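Nucleoside-diphosphate sugar epimerase (SulA family) (Corynebacterium glutamicum, PDB 3OH8) probably acts as an NAD(P)-dependent epimerase on nucleotide sugars through a Rossmann-type epimerase/dehydratase domain, though its substrate is not established. Local coordinates at residues M249-V255 / R298-T304. Numbering follows the deposited sequence.
Sequences MISASAV and RVAFIRT
Met249, a selenomethionine here, and Ser251 make the regular part of the backbone pairing between the parallel segments 249-255 and 298-304. Met249 N binds Arg298 O at 2.8 Å, and Met249 O receives Ala300 N. Ser251 repeats this two residues further on. Its N reaches Ala300 O at 2.9 Å in a nearly straight bond (174°), and its O takes Ile302 N. Ser251 O also accepts a CA-H...O contact from Phe301.

The pairing changes toward the C-terminal end. Ser253 N still bonds to Ile302 O at 2.9 Å, but it stands 55° above the carbonyl plane. The last bond, Val255 N to Thr304 O, also comes from above the carbonyl.

On one face the contact is apolar. Ile250 CG2, anti to its own N, meets Ile302 CG1 at 3.7 Å. The other branch of Ile250 ends with CD1 4.1 Å from Ala300 CB. Tyr349 of helix 342-354 covers both isoleucines.

The other face carries Ser251, Phe301, Ser253 and Arg303. Ser253 OG lies 3.9 Å from Arg303 CG, a packing contact. The polar ends of both residues meet at Glu286, by a hydrogen bond from Ser253 and a salt bridge from Arg303.

Two inner strands of a Rossmann-type sheet are thus joined by regular parallel bonding whose last two donors sit above the carbonyl planes. There the buried arginine's charge is probably balanced by Glu286.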
HETATM    1  N   MSE A 249       0.388  15.398 -14.209  1.00 16.12           N
HETATM    2  CA  MSE A 249       1.409  14.359 -14.255  1.00 13.75           C
HETATM    3  C   MSE A 249       2.057  14.231 -12.885  1.00 12.83           C
HETATM    4  O   MSE A 249       2.714  15.168 -12.398  1.00 14.72           O
HETATM    5  CB  MSE A 249       2.473  14.649 -15.337  1.00 14.04           C
HETATM    6  CG  MSE A 249       3.506  13.528 -15.526  1.00 14.05           C
HETATM    7 SE   MSE A 249       4.717  13.793 -16.851  1.00 27.53          SE
HETATM    8  CE  MSE A 249       5.620  12.260 -16.783  1.00 23.87           C
ATOM      9  N   ILE A 250       1.834  13.088 -12.238  1.00 14.65           N
ATOM     10  CA  ILE A 250       2.514  12.768 -10.987  1.00 15.40           C
ATOM     11  C   ILE A 250       3.669  11.826 -11.300  1.00 17.18           C
ATOM     12  O   ILE A 250       3.450  10.677 -11.686  1.00 17.26           O
ATOM     13  CB  ILE A 250       1.565  12.066  -9.985  1.00 17.11           C
ATOM     14  CG1 ILE A 250       0.291  12.893  -9.785  1.00 18.75           C
ATOM     15  CG2 ILE A 250       2.272  11.849  -8.645  1.00 15.61           C
ATOM     16  CD1 ILE A 250       0.568  14.367  -9.450  1.00 20.04           C
ATOM     17  N   SER A 251       4.897  12.304 -11.135  1.00 14.87           N
ATOM     18  CA  SER A 251       6.055  11.562 -11.615  1.00 16.78           C
ATOM     19  C   SER A 251       6.940  11.083 -10.458  1.00 17.23           C
ATOM     20  O   SER A 251       7.272  11.860  -9.567  1.00 16.41           O
ATOM     21  CB  SER A 251       6.878  12.449 -12.570  1.00 17.88           C
ATOM     22  OG  SER A 251       7.842  11.674 -13.252  1.00 17.57           O
ATOM     23  N   ALA A 252       7.319   9.812 -10.470  1.00 15.63           N
ATOM     24  CA  ALA A 252       8.194   9.289  -9.427  1.00 12.48           C
ATOM     25  C   ALA A 252       9.537  10.023  -9.442  1.00 18.82           C
ATOM     26  O   ALA A 252      10.034  10.401 -10.500  1.00 18.52           O
ATOM     27  CB  ALA A 252       8.418   7.799  -9.618  1.00 11.99           C
ATOM     28  N   SER A 253      10.116  10.236  -8.267  1.00 18.92           N
ATOM     29  CA  SER A 253      11.489  10.728  -8.191  1.00 18.51           C
ATOM     30  C   SER A 253      12.122  10.066  -6.981  1.00 18.18           C
ATOM     31  O   SER A 253      11.682   8.989  -6.581  1.00 15.93           O
ATOM     32  CB  SER A 253      11.541  12.255  -8.100  1.00 19.60           C
ATOM     33  OG  SER A 253      12.886  12.704  -8.171  1.00 18.39           O
ATOM     34  N   ALA A 254      13.141  10.688  -6.388  1.00 18.19           N
ATOM     35  CA  ALA A 254      13.842  10.057  -5.264  1.00 15.77           C
ATOM     36  C   ALA A 254      14.548  11.087  -4.407  1.00 18.35           C
ATOM     37  O   ALA A 254      14.950  12.139  -4.898  1.00 15.45           O
ATOM     38  CB  ALA A 254      14.865   9.016  -5.787  1.00 17.41           C
ATOM     39  N   VAL A 255      14.717  10.775  -3.128  1.00 17.82           N
ATOM     40  CA  VAL A 255      15.459  11.658  -2.235  1.00 18.84           C
ATOM     41  C   VAL A 255      16.917  11.729  -2.689  1.00 19.42           C
ATOM     42  O   VAL A 255      17.686  12.593  -2.239  1.00 18.37           O
ATOM     43  CB  VAL A 255      15.397  11.166  -0.784  1.00 18.26           C
ATOM     44  CG1 VAL A 255      13.967  11.320  -0.220  1.00 14.00           C
ATOM     45  CG2 VAL A 255      15.848   9.723  -0.717  1.00 20.94           C
ATOM     46  N   ARG A 298      -0.509  20.370 -14.311  1.00 20.17           N
ATOM     47  CA  ARG A 298       0.025  20.256 -12.959  1.00 21.45           C
ATOM     48  C   ARG A 298       1.040  19.111 -12.890  1.00 19.44           C
ATOM     49  O   ARG A 298       0.735  17.989 -13.284  1.00 18.25           O
ATOM     50  CB  ARG A 298      -1.107  20.055 -11.942  1.00 20.18           C
ATOM     51  CG  ARG A 298      -0.634  20.057 -10.484  1.00 18.56           C
ATOM     52  CD  ARG A 298      -1.799  20.167  -9.496  1.00 18.36           C
ATOM     53  NE  ARG A 298      -2.782  19.092  -9.636  1.00 18.75           N
ATOM     54  CZ  ARG A 298      -2.711  17.917  -9.018  1.00 19.44           C
ATOM     55  NH1 ARG A 298      -1.692  17.636  -8.205  1.00 14.84           N
ATOM     56  NH2 ARG A 298      -3.663  17.015  -9.216  1.00 16.87           N
ATOM     57  N   VAL A 299       2.246  19.397 -12.402  1.00 14.14           N
ATOM     58  CA  VAL A 299       3.273  18.366 -12.261  1.00 19.28           C
ATOM     59  C   VAL A 299       3.792  18.325 -10.829  1.00 19.32           C
ATOM     60  O   VAL A 299       4.068  19.376 -10.238  1.00 19.39           O
ATOM     61  CB  VAL A 299       4.475  18.635 -13.216  1.00 20.46           C
ATOM     62  CG1 VAL A 299       5.535  17.542 -13.089  1.00 15.31           C
ATOM     63  CG2 VAL A 299       3.993  18.757 -14.649  1.00 22.53           C
ATOM     64  N   ALA A 300       3.901  17.122 -10.265  1.00 15.39           N
ATOM     65  CA  ALA A 300       4.602  16.939  -8.991  1.00 14.07           C
ATOM     66  C   ALA A 300       5.620  15.812  -9.104  1.00 17.26           C
ATOM     67  O   ALA A 300       5.444  14.877  -9.889  1.00 15.71           O
ATOM     68  CB  ALA A 300       3.629  16.649  -7.867  1.00 15.66           C
ATOM     69  N   PHE A 301       6.682  15.917  -8.309  1.00 18.36           N
ATOM     70  CA  PHE A 301       7.747  14.926  -8.259  1.00 15.93           C
ATOM     71  C   PHE A 301       7.706  14.312  -6.885  1.00 16.12           C
ATOM     72  O   PHE A 301       7.864  15.008  -5.879  1.00 16.97           O
ATOM     73  CB  PHE A 301       9.116  15.585  -8.467  1.00 18.33           C
ATOM     74  CG  PHE A 301       9.142  16.566  -9.592  1.00 20.85           C
ATOM     75  CD1 PHE A 301       8.998  16.135 -10.898  1.00 21.55           C
ATOM     76  CD2 PHE A 301       9.317  17.917  -9.347  1.00 30.54           C
ATOM     77  CE1 PHE A 301       9.020  17.031 -11.941  1.00 23.97           C
ATOM     78  CE2 PHE A 301       9.336  18.824 -10.392  1.00 31.23           C
ATOM     79  CZ  PHE A 301       9.182  18.375 -11.691  1.00 27.71           C
ATOM     80  N   ILE A 302       7.473  13.010  -6.832  1.00 12.27           N
ATOM     81  CA  ILE A 302       7.379  12.317  -5.550  1.00 11.01           C
ATOM     82  C   ILE A 302       8.770  11.789  -5.209  1.00 15.21           C
ATOM     83  O   ILE A 302       9.146  10.696  -5.620  1.00 17.83           O
ATOM     84  CB  ILE A 302       6.348  11.171  -5.619  1.00 15.85           C
ATOM     85  CG1 ILE A 302       5.003  11.706  -6.124  1.00 17.10           C
ATOM     86  CG2 ILE A 302       6.172  10.503  -4.259  1.00 17.71           C
ATOM     87  CD1 ILE A 302       4.507  12.956  -5.383  1.00 14.52           C
ATOM     88  N   ARG A 303       9.545  12.603  -4.491  1.00 16.44           N
ATOM     89  CA  ARG A 303      10.882  12.205  -4.089  1.00 16.04           C
ATOM     90  C   ARG A 303      10.768  11.204  -2.949  1.00 14.47           C
ATOM     91  O   ARG A 303      10.643  11.577  -1.788  1.00 13.84           O
ATOM     92  CB  ARG A 303      11.711  13.435  -3.679  1.00 15.57           C
ATOM     93  CG  ARG A 303      11.832  14.466  -4.801  1.00 14.23           C
ATOM     94  CD  ARG A 303      12.724  15.668  -4.417  1.00 16.33           C
ATOM     95  NE  ARG A 303      12.867  16.586  -5.544  1.00 16.86           N
ATOM     96  CZ  ARG A 303      13.227  17.862  -5.435  1.00 19.58           C
ATOM     97  NH1 ARG A 303      13.483  18.400  -4.243  1.00 13.41           N
ATOM     98  NH2 ARG A 303      13.318  18.602  -6.527  1.00 17.70           N
ATOM     99  N   THR A 304      10.809   9.923  -3.297  1.00 19.66           N
ATOM    100  CA  THR A 304      10.562   8.858  -2.340  1.00 21.25           C
ATOM    101  C   THR A 304      11.795   8.446  -1.547  1.00 14.22           C
ATOM    102  O   THR A 304      12.909   8.370  -2.083  1.00 14.89           O
ATOM    103  CB  THR A 304      10.063   7.600  -3.055  1.00 25.28           C
ATOM    104  OG1 THR A 304       9.036   7.966  -3.985  1.00 34.13           O
ATOM    105  CG2 THR A 304       9.507   6.618  -2.032  1.00 20.48           C
TER